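Local coordinates for flagellar brake protein YcgR (Escherichia coli, PDB 5Y6F), which acts as a flagellar brake, binding cyclic di-GMP and then components of the flagellar motor so that the motor slows and swimming and swarming decrease, at residues R31-G36 / H70-A75; V82-E87 / V103-L108. One frame throughout, in Å; residues are numbered along the deposited sequence.

Contact 1. Residues R31-G36 / H70-A75; sequences RLSWNG and HITITA
L32 and I73 face each other as a non-hydrogen-bonded pair, their side chains lying alongside one another on the same face of the sheet, with L32 CG 3.8 Å from I73 CG1. I71 adds to this: its CG2, anti to the backbone N as CG1 takes the place beside it (chi1 -66°), meets L32 CG at 4.1 Å, while its CG1 branch reaches W34 CB. The other face carries two hydrogen-bonded pairs. In the first, R31 crosses T74 at about a right angle, so that only the aliphatic root of the arginine is in touch, R31 CB resting 3.8 Å from T74 OG1. In the second, S33 OG stands 3.7 Å from T72 CB. Each of these pairs is closed by two backbone bonds; S33 N to T72 O, at 2.8 Å, is nearly straight (168°), whereas T72 N reaches S33 O at 2.9 Å with a more bent N-H...O angle of 144°. Where the strands part, a water bridges N35 N and H70 O. Further out, the W34 side chain packs on A64 and V65 of helix 59-66, and L32 continues onto S41 of strand 37-47. The whole is a regular antiparallel strand pair inside the sheet of the PilZN domain.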
loop_
_atom_site.group_PDB
_atom_site.type_symbol
_atom_site.label_atom_id
_atom_site.label_comp_id
_atom_site.label_asym_id
_atom_site.label_seq_id
_atom_site.Cartn_x
_atom_site.Cartn_y
_atom_site.Cartn_z
ATOM N N ARG A 31 2.472 7.674 -7.921
ATOM C CA ARG A 31 1.159 7.680 -8.548
ATOM C C ARG A 31 0.705 9.127 -8.524
ATOM O O ARG A 31 0.523 9.689 -7.445
ATOM C CB ARG A 31 0.177 6.760 -7.829
ATOM C CG ARG A 31 0.780 5.399 -7.486
ATOM C CD ARG A 31 -0.274 4.279 -7.271
ATOM N NE ARG A 31 0.279 2.934 -7.501
ATOM C CZ ARG A 31 1.389 2.462 -6.922
ATOM N NH1 ARG A 31 2.088 3.231 -6.075
ATOM N NH2 ARG A 31 1.812 1.223 -7.192
ATOM N N LEU A 32 0.608 9.750 -9.706
ATOM C CA LEU A 32 0.003 11.065 -9.836
ATOM C C LEU A 32 -1.497 10.929 -10.056
ATOM O O LEU A 32 -1.929 10.184 -10.939
ATOM C CB LEU A 32 0.611 11.844 -11.004
ATOM C CG LEU A 32 1.958 12.521 -10.760
ATOM C CD1 LEU A 32 2.926 11.461 -10.459
ATOM C CD2 LEU A 32 2.392 13.274 -12.028
ATOM N N SER A 33 -2.278 11.696 -9.294
ATOM C CA SER A 33 -3.724 11.795 -9.480
ATOM C C SER A 33 -4.167 13.252 -9.466
ATOM O O SER A 33 -3.621 14.078 -8.731
ATOM C CB SER A 33 -4.442 11.053 -8.380
ATOM O OG SER A 33 -3.692 11.279 -7.195
ATOM N N TRP A 34 -5.169 13.551 -10.269
ATOM C CA TRP A 34 -5.756 14.878 -10.343
ATOM C C TRP A 34 -7.230 14.701 -10.681
ATOM O O TRP A 34 -7.720 13.582 -10.859
ATOM C CB TRP A 34 -5.067 15.740 -11.396
ATOM C CG TRP A 34 -5.169 15.130 -12.741
ATOM C CD1 TRP A 34 -6.144 15.353 -13.692
ATOM C CD2 TRP A 34 -4.279 14.169 -13.298
ATOM N NE1 TRP A 34 -5.900 14.583 -14.796
ATOM C CE2 TRP A 34 -4.763 13.845 -14.579
ATOM C CE3 TRP A 34 -3.110 13.556 -12.843
ATOM C CZ2 TRP A 34 -4.125 12.928 -15.395
ATOM C CZ3 TRP A 34 -2.484 12.653 -13.644
ATOM C CH2 TRP A 34 -2.988 12.339 -14.912
ATOM N N ASN A 35 -7.935 15.810 -10.803
ATOM C CA ASN A 35 -9.354 15.705 -11.088
ATOM C C ASN A 35 -9.524 15.249 -12.528
ATOM O O ASN A 35 -9.461 16.049 -13.470
ATOM C CB ASN A 35 -10.055 17.026 -10.830
ATOM C CG ASN A 35 -11.535 16.866 -10.789
ATOM O OD1 ASN A 35 -12.098 16.464 -9.768
ATOM N ND2 ASN A 35 -12.181 17.158 -11.890
ATOM N N GLY A 36 -9.713 13.942 -12.701
ATOM C CA GLY A 36 -10.064 13.409 -14.000
ATOM C C GLY A 36 -9.086 12.393 -14.550
ATOM O O GLY A 36 -9.225 11.966 -15.697
ATOM N N HIS A 70 -3.414 21.329 -8.770
ATOM C CA HIS A 70 -3.510 20.544 -7.513
ATOM C C HIS A 70 -3.379 19.022 -7.687
ATOM O O HIS A 70 -4.347 18.282 -7.517
ATOM C CB HIS A 70 -4.812 20.872 -6.778
ATOM C CG HIS A 70 -4.974 22.325 -6.457
ATOM N ND1 HIS A 70 -4.015 23.049 -5.782
ATOM C CD2 HIS A 70 -5.983 23.189 -6.718
ATOM C CE1 HIS A 70 -4.426 24.297 -5.640
ATOM N NE2 HIS A 70 -5.618 24.408 -6.200
ATOM N N ILE A 71 -2.179 18.574 -8.055
ATOM C CA ILE A 71 -1.904 17.181 -8.381
ATOM C C ILE A 71 -1.393 16.464 -7.133
ATOM O O ILE A 71 -0.375 16.859 -6.557
ATOM C CB ILE A 71 -0.882 17.071 -9.525
ATOM C CG1 ILE A 71 -1.473 17.636 -10.806
ATOM C CG2 ILE A 71 -0.421 15.629 -9.716
ATOM C CD1 ILE A 71 -0.555 18.583 -11.487
ATOM N N THR A 72 -2.077 15.392 -6.727
ATOM C CA THR A 72 -1.642 14.594 -5.585
ATOM C C THR A 72 -0.685 13.500 -6.072
ATOM O O THR A 72 -0.908 12.866 -7.121
ATOM C CB THR A 72 -2.857 14.035 -4.831
ATOM O OG1 THR A 72 -3.654 15.140 -4.437
ATOM C CG2 THR A 72 -2.470 13.334 -3.536
ATOM N N ILE A 73 0.434 13.377 -5.376
ATOM C CA ILE A 73 1.437 12.347 -5.623
ATOM C C ILE A 73 1.536 11.472 -4.374
ATOM O O ILE A 73 1.793 11.977 -3.269
ATOM C CB ILE A 73 2.795 12.978 -5.952
ATOM C CG1 ILE A 73 2.658 13.745 -7.270
ATOM C CG2 ILE A 73 3.859 11.914 -6.053
ATOM C CD1 ILE A 73 3.721 14.787 -7.494
ATOM N N THR A 74 1.334 10.171 -4.535
ATOM C CA THR A 74 1.529 9.233 -3.431
ATOM C C THR A 74 2.605 8.216 -3.810
ATOM O O THR A 74 2.778 7.877 -4.992
ATOM C CB THR A 74 0.234 8.498 -3.060
ATOM O OG1 THR A 74 -0.116 7.615 -4.126
ATOM C CG2 THR A 74 -0.936 9.472 -2.878
ATOM N N ALA A 75 3.352 7.743 -2.812
ATOM C CA ALA A 75 4.294 6.654 -3.050
ATOM C C ALA A 75 4.255 5.683 -1.874
ATOM O O ALA A 75 4.065 6.068 -0.720
ATOM C CB ALA A 75 5.732 7.167 -3.242
HETATM O O HOH W 1 -6.851 18.376 -9.282
#

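Contact 2. Residues V82-E87 / V103-L108; sequences VEFTVE and VPPPTL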
loop_
_atom_site.group_PDB
_atom_site.type_symbol
_atom_site.label_atom_id
_atom_site.label_comp_id
_atom_site.label_asym_id
_atom_site.label_seq_id
_atom_site.Cartn_x
_atom_site.Cartn_y
_atom_site.Cartn_z
ATOM N N VAL A 82 3.869 7.796 1.470
ATOM C CA VAL A 82 4.204 9.194 1.259
ATOM C C VAL A 82 3.103 9.857 0.448
ATOM O O VAL A 82 2.495 9.256 -0.453
ATOM C CB VAL A 82 5.560 9.336 0.554
ATOM C CG1 VAL A 82 5.943 10.841 0.434
ATOM C CG2 VAL A 82 6.639 8.531 1.284
ATOM N N GLU A 83 2.835 11.105 0.757
ATOM C CA GLU A 83 1.821 11.774 -0.022
ATOM C C GLU A 83 2.093 13.257 0.049
ATOM O O GLU A 83 2.388 13.763 1.130
ATOM C CB GLU A 83 0.411 11.438 0.463
ATOM C CG GLU A 83 -0.649 12.370 -0.162
ATOM C CD GLU A 83 -2.084 12.072 0.231
ATOM O OE1 GLU A 83 -2.415 10.894 0.526
ATOM O OE2 GLU A 83 -2.900 13.034 0.222
ATOM N N PHE A 84 2.046 13.937 -1.103
ATOM C CA PHE A 84 2.085 15.400 -1.114
ATOM C C PHE A 84 1.382 15.876 -2.376
ATOM O O PHE A 84 1.014 15.086 -3.250
ATOM C CB PHE A 84 3.518 15.954 -1.092
ATOM C CG PHE A 84 4.379 15.409 -2.241
ATOM C CD1 PHE A 84 4.918 14.118 -2.175
ATOM C CD2 PHE A 84 4.595 16.168 -3.395
ATOM C CE1 PHE A 84 5.709 13.593 -3.252
ATOM C CE2 PHE A 84 5.361 15.668 -4.463
ATOM C CZ PHE A 84 5.928 14.388 -4.383
ATOM N N THR A 85 1.237 17.190 -2.460
ATOM C CA THR A 85 0.514 17.875 -3.502
ATOM C C THR A 85 1.406 18.930 -4.146
ATOM O O THR A 85 2.208 19.575 -3.468
ATOM C CB THR A 85 -0.722 18.554 -2.910
ATOM O OG1 THR A 85 -1.678 17.546 -2.590
ATOM C CG2 THR A 85 -1.317 19.398 -3.921
ATOM N N VAL A 86 1.248 19.128 -5.462
ATOM C CA VAL A 86 1.894 20.236 -6.159
ATOM C C VAL A 86 0.844 20.946 -6.995
ATOM O O VAL A 86 -0.152 20.351 -7.419
ATOM C CB VAL A 86 3.090 19.770 -7.029
ATOM C CG1 VAL A 86 4.187 19.144 -6.143
ATOM C CG2 VAL A 86 2.651 18.774 -8.098
ATOM N N GLU A 87 1.061 22.241 -7.224
ATOM C CA GLU A 87 0.009 23.042 -7.838
ATOM C C GLU A 87 -0.120 22.729 -9.321
ATOM O O GLU A 87 -1.228 22.781 -9.880
ATOM C CB GLU A 87 0.273 24.542 -7.619
ATOM C CG GLU A 87 -0.846 25.314 -6.898
ATOM C CD GLU A 87 -0.992 26.758 -7.402
ATOM O OE1 GLU A 87 -0.485 27.059 -8.511
ATOM O OE2 GLU A 87 -1.619 27.594 -6.699
ATOM N N VAL A 103 8.236 22.859 -8.724
ATOM C CA VAL A 103 8.753 23.217 -7.401
ATOM C C VAL A 103 8.416 22.095 -6.425
ATOM O O VAL A 103 7.323 21.496 -6.524
ATOM C CB VAL A 103 8.139 24.555 -6.937
ATOM C CG1 VAL A 103 8.524 24.871 -5.503
ATOM C CG2 VAL A 103 8.576 25.671 -7.843
ATOM N N PRO A 104 9.289 21.739 -5.492
ATOM C CA PRO A 104 8.923 20.721 -4.502
ATOM C C PRO A 104 7.802 21.233 -3.616
ATOM O O PRO A 104 7.578 22.453 -3.522
ATOM C CB PRO A 104 10.216 20.517 -3.698
ATOM C CG PRO A 104 11.310 21.033 -4.593
ATOM C CD PRO A 104 10.689 22.172 -5.356
ATOM N N PRO A 105 7.058 20.332 -2.983
ATOM C CA PRO A 105 6.037 20.758 -2.031
ATOM C C PRO A 105 6.692 21.344 -0.798
ATOM O O PRO A 105 7.732 20.849 -0.339
ATOM C CB PRO A 105 5.303 19.444 -1.694
ATOM C CG PRO A 105 6.403 18.406 -1.801
ATOM C CD PRO A 105 7.237 18.857 -2.984
ATOM N N PRO A 106 6.117 22.389 -0.218
ATOM C CA PRO A 106 6.645 22.874 1.067
ATOM C C PRO A 106 6.382 21.911 2.247
ATOM O O PRO A 106 7.028 22.056 3.291
ATOM C CB PRO A 106 5.941 24.231 1.240
ATOM C CG PRO A 106 4.640 24.068 0.508
ATOM C CD PRO A 106 4.936 23.147 -0.667
ATOM N N THR A 107 5.491 20.923 2.103
ATOM C CA THR A 107 5.171 19.950 3.153
ATOM C C THR A 107 4.813 18.617 2.497
ATOM O O THR A 107 4.415 18.576 1.337
ATOM C CB THR A 107 3.983 20.391 4.031
ATOM O OG1 THR A 107 2.753 20.092 3.345
ATOM C CG2 THR A 107 3.973 21.903 4.299
ATOM N N LEU A 108 4.950 17.543 3.269
ATOM C CA LEU A 108 4.606 16.205 2.810
ATOM C C LEU A 108 4.183 15.300 3.971
ATOM O O LEU A 108 4.633 15.475 5.104
ATOM C CB LEU A 108 5.779 15.580 2.050
ATOM C CG LEU A 108 7.103 15.454 2.806
ATOM C CD1 LEU A 108 6.942 14.567 4.031
ATOM C CD2 LEU A 108 8.192 14.916 1.891
#
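V103 meets V86 through its backbone, V103 O lying 3.9 Å from V86 CG1. P105 makes the closest approach: its CB is directed toward the strand, and its side chain crosses that of F84 obliquely, with P105 CG only 3.3 Å from F84 CD2 and 3.6 Å from F84 CG. The phenyl owes this position to its first torsion (chi1 56°), which sets CG between the backbone N and the carbonyl carbon. P105 CB also lies 3.6 Å from T85 O, a carbonyl to which proline offers no N-H, and no hydrogen bond joins the two segments. Replacing F84 by an alanine would probably leave P105 CG without its aromatic partner and open a gap between the strand and the loop. Next, T107 O approaches F84 CB at 3.7 Å, and at L108 the two segments are close enough for the CB atoms of F84 and L108 to meet at 3.9 Å. Here the loop passes into strand 108-111, whose W109 takes up backbone bonding with E83. L108 packs on V16 and V19 of helix 13-25, F84 on L20 of the same helix, and both F84 and P105 reach L51 of strand 50-54, while I73 of strand 71-77 lies against F84.

How the contacts relate
The centres of contacts 1 and 2 are about 10 Å apart. Contact 1 lies within the antiparallel sheet of the PilZN domain; contact 2 joins its strand 80-86 to the loop leading into strand 108-111. Both segments of contact 1 precede both of contact 2 in the sequence. Strands 71-77 and 80-86, consecutive in sequence and adjacent in the sheet, join them: I71 N lies 2.8 Å from V86 O and I73 N 2.8 Å from F84 O, both probable hydrogen bonds. Strand 29-34 thus flanks this pair on one side and strand 108-111 on the other. E76, G79, A80 and K81, at the ends of strands 71-77 and 80-86 and the turn joining them, line a cyclic di-GMP pocket, so both contacts involve strands whose ends carry part of the ligand site.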